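Local coordinates for protein putative methylthioribose-1-phosphate isomerase (Pyrococcus horikoshii OT3, PDB 6A34) that probably interconverts methylthioribose 1-phosphate and methylthioribulose 1-phosphate, an aldose-to-ketose isomerisation in the methionine salvage pathway, at residues V233-F238 with R269-P274. Residues are numbered along the deposited sequence; the frame is centred on the assembly and turned at random.
Sequences VMQQGF and REHGIP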
ATOM      1  N   VAL A 233       3.010  -0.722 -12.924  1.00 27.85           N
ATOM      2  CA  VAL A 233       2.180  -1.077 -14.039  1.00 28.92           C
ATOM      3  C   VAL A 233       2.083   0.094 -15.020  1.00 28.73           C
ATOM      4  O   VAL A 233       1.898  -0.153 -16.213  1.00 29.71           O
ATOM      5  CB  VAL A 233       0.813  -1.646 -13.632  1.00 27.88           C
ATOM      6  CG1 VAL A 233       1.007  -2.853 -12.736  1.00 27.53           C
ATOM      7  CG2 VAL A 233      -0.104  -0.642 -12.981  1.00 30.52           C
ATOM      8  N   MET A 234       2.209   1.330 -14.525  1.00 26.45           N
ATOM      9  CA  MET A 234       2.216   2.514 -15.402  1.00 31.55           C
ATOM     10  C   MET A 234       3.509   2.508 -16.223  1.00 30.90           C
ATOM     11  O   MET A 234       3.454   2.680 -17.446  1.00 30.75           O
ATOM     12  CB  MET A 234       2.144   3.837 -14.620  1.00 29.43           C
ATOM     13  CG  MET A 234       0.797   4.098 -13.939  1.00 29.23           C
ATOM     14  SD  MET A 234       0.734   5.762 -13.230  1.00 30.48           S
ATOM     15  CE  MET A 234      -0.177   5.470 -11.712  1.00 29.19           C
ATOM     16  N   GLN A 235       4.636   2.303 -15.524  1.00 27.15           N
ATOM     17  CA  GLN A 235       5.964   2.263 -16.121  1.00 32.28           C
ATOM     18  C   GLN A 235       6.047   1.194 -17.212  1.00 30.76           C
ATOM     19  O   GLN A 235       6.698   1.394 -18.189  1.00 29.01           O
ATOM     20  CB  GLN A 235       7.016   1.926 -15.058  1.00 34.49           C
ATOM     21  CG  GLN A 235       8.471   2.039 -15.518  1.00 36.01           C
ATOM     22  CD  GLN A 235       9.369   1.260 -14.575  1.00 39.86           C
ATOM     23  OE1 GLN A 235       9.050   0.144 -14.171  1.00 46.81           O
ATOM     24  NE2 GLN A 235      10.463   1.862 -14.144  1.00 32.77           N
ATOM     25  N   GLN A 236       5.403   0.042 -17.011  1.00 30.01           N
ATOM     26  CA  GLN A 236       5.545  -1.053 -17.970  1.00 30.94           C
ATOM     27  C   GLN A 236       4.622  -0.840 -19.157  1.00 28.26           C
ATOM     28  O   GLN A 236       4.621  -1.679 -20.021  1.00 30.01           O
ATOM     29  CB  GLN A 236       5.224  -2.417 -17.366  1.00 32.86           C
ATOM     30  CG  GLN A 236       6.167  -2.812 -16.248  1.00 39.18           C
ATOM     31  CD  GLN A 236       7.568  -2.906 -16.779  1.00 44.54           C
ATOM     32  OE1 GLN A 236       8.452  -2.172 -16.323  1.00 49.96           O
ATOM     33  NE2 GLN A 236       7.759  -3.777 -17.767  1.00 45.91           N
ATOM     34  N   GLY A 237       3.853   0.257 -19.203  1.00 30.31           N
ATOM     35  CA  GLY A 237       2.964   0.518 -20.391  1.00 27.00           C
ATOM     36  C   GLY A 237       1.598  -0.165 -20.244  1.00 27.55           C
ATOM     37  O   GLY A 237       0.804  -0.203 -21.195  1.00 25.31           O
ATOM     38  N   PHE A 238       1.278  -0.649 -19.035  1.00 28.58           N
ATOM     39  CA  PHE A 238       0.052  -1.437 -18.817  1.00 30.02           C
ATOM     40  C   PHE A 238      -1.200  -0.575 -18.537  1.00 28.91           C
ATOM     41  O   PHE A 238      -2.262  -1.131 -18.346  1.00 30.75           O
ATOM     42  CB  PHE A 238       0.267  -2.458 -17.703  1.00 29.03           C
ATOM     43  CG  PHE A 238       1.341  -3.480 -17.943  1.00 30.98           C
ATOM     44  CD1 PHE A 238       1.763  -3.803 -19.228  1.00 32.31           C
ATOM     45  CD2 PHE A 238       1.874  -4.182 -16.871  1.00 31.53           C
ATOM     46  CE1 PHE A 238       2.742  -4.764 -19.429  1.00 33.10           C
ATOM     47  CE2 PHE A 238       2.838  -5.155 -17.075  1.00 34.47           C
ATOM     48  CZ  PHE A 238       3.274  -5.444 -18.354  1.00 35.40           C
ATOM     49  N   ARG A 269       1.297  11.634 -14.534  1.00 31.60           N
ATOM     50  CA  ARG A 269       1.933  12.749 -15.208  1.00 32.80           C
ATOM     51  C   ARG A 269       3.313  12.324 -15.720  1.00 30.88           C
ATOM     52  O   ARG A 269       3.651  12.594 -16.863  1.00 28.96           O
ATOM     53  CB  ARG A 269       2.013  13.936 -14.244  1.00 35.20           C
ATOM     54  CG  ARG A 269       2.344  15.262 -14.916  1.00 42.74           C
ATOM     55  CD  ARG A 269       3.625  15.863 -14.385  1.00 42.12           C
ATOM     56  NE  ARG A 269       3.403  16.995 -13.486  1.00 51.84           N
ATOM     57  CZ  ARG A 269       4.292  17.402 -12.582  1.00 58.58           C
ATOM     58  NH1 ARG A 269       4.203  18.602 -12.020  1.00 68.03           N
ATOM     59  NH2 ARG A 269       5.265  16.586 -12.231  1.00 46.77           N
ATOM     60  N   GLU A 270       4.100  11.654 -14.876  1.00 27.18           N
ATOM     61  CA  GLU A 270       5.407  11.161 -15.293  1.00 30.22           C
ATOM     62  C   GLU A 270       5.309  10.283 -16.564  1.00 32.40           C
ATOM     63  O   GLU A 270       6.251  10.261 -17.410  1.00 26.32           O
ATOM     64  CB  GLU A 270       6.041  10.373 -14.146  1.00 33.41           C
ATOM     65  CG  GLU A 270       7.387   9.761 -14.482  1.00 35.81           C
ATOM     66  CD  GLU A 270       8.412  10.792 -14.909  1.00 47.51           C
ATOM     67  OE1 GLU A 270       8.585  11.805 -14.168  1.00 50.52           O
ATOM     68  OE2 GLU A 270       9.006  10.592 -15.991  1.00 54.14           O
ATOM     69  N   HIS A 271       4.211   9.523 -16.708  1.00 29.75           N
ATOM     70  CA  HIS A 271       4.072   8.613 -17.839  1.00 30.44           C
ATOM     71  C   HIS A 271       3.173   9.191 -18.955  1.00 32.68           C
ATOM     72  O   HIS A 271       2.839   8.468 -19.897  1.00 29.43           O
ATOM     73  CB  HIS A 271       3.561   7.269 -17.310  1.00 29.04           C
ATOM     74  CG  HIS A 271       4.548   6.622 -16.404  1.00 32.05           C
ATOM     75  ND1 HIS A 271       4.426   6.661 -15.012  1.00 28.47           N
ATOM     76  CD2 HIS A 271       5.708   5.992 -16.687  1.00 29.34           C
ATOM     77  CE1 HIS A 271       5.472   6.065 -14.484  1.00 31.81           C
ATOM     78  NE2 HIS A 271       6.272   5.650 -15.487  1.00 34.33           N
ATOM     79  N   GLY A 272       2.740  10.458 -18.824  1.00 31.66           N
ATOM     80  CA  GLY A 272       1.706  11.086 -19.736  1.00 29.64           C
ATOM     81  C   GLY A 272       0.428  10.256 -19.889  1.00 29.08           C
ATOM     82  O   GLY A 272      -0.103  10.099 -20.975  1.00 30.09           O
ATOM     83  N   ILE A 273      -0.041   9.657 -18.796  1.00 28.04           N
ATOM     84  CA  ILE A 273      -1.250   8.923 -18.782  1.00 25.84           C
ATOM     85  C   ILE A 273      -2.359   9.888 -18.394  1.00 27.48           C
ATOM     86  O   ILE A 273      -2.296  10.573 -17.370  1.00 25.35           O
ATOM     87  CB  ILE A 273      -1.170   7.724 -17.822  1.00 28.54           C
ATOM     88  CG1 ILE A 273      -0.026   6.771 -18.196  1.00 29.39           C
ATOM     89  CG2 ILE A 273      -2.488   6.998 -17.812  1.00 27.81           C
ATOM     90  CD1 ILE A 273       0.249   5.689 -17.183  1.00 27.77           C
ATOM     91  N   PRO A 274      -3.398  10.016 -19.244  1.00 27.27           N
ATOM     92  CA  PRO A 274      -4.566  10.805 -18.886  1.00 29.78           C
ATOM     93  C   PRO A 274      -5.108  10.389 -17.511  1.00 27.75           C
ATOM     94  O   PRO A 274      -5.178   9.227 -17.191  1.00 28.64           O
ATOM     95  CB  PRO A 274      -5.568  10.531 -20.017  1.00 29.52           C
ATOM     96  CG  PRO A 274      -4.757  10.079 -21.174  1.00 27.82           C
ATOM     97  CD  PRO A 274      -3.503   9.443 -20.587  1.00 28.05           C
TER
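His-271 lays one face of its imidazole against the backbone where Met-234 runs into Gln-235. CB of Met-234 sits over that face, 4.0 Å from the ring centroid and 28° off the normal, a CH-pi contact, while the Gln-235 N lies above the same face, offset toward the rim. His-271 NE2 comes within 3.5 Å of Gln-235 CA. The imidazole is fixed at both nitrogens: ND1 is hydrogen-bonded to Leu-267 O in the last turn of helix 261-270, and NE2 to Tyr-262 OH of the second subunit. Helices 230-235 and 261-270 both end here in Schellman motifs, at Gly-237 and Gly-272, and the chain turns from each toward the neighbouring parallel strands 241-244 and 275-278 of the Rossmann-like sheet. Deeper in, Ile-273 CD1 meets Met-234 CG at 3.7 Å. With CG anti to the carbonyl carbon (chi1 -70°), Met-234 runs past this methyl, and its SD stands oblique to the His-271 ring, 5.2 Å from the centroid. Cutting that ring back to an alanine would probably bare Met-234 CB and leave Leu-267 O and Tyr-262 OH of the second subunit without this partner. Gln-235 NE2 also reaches that subunit, bonding to Val-325 O.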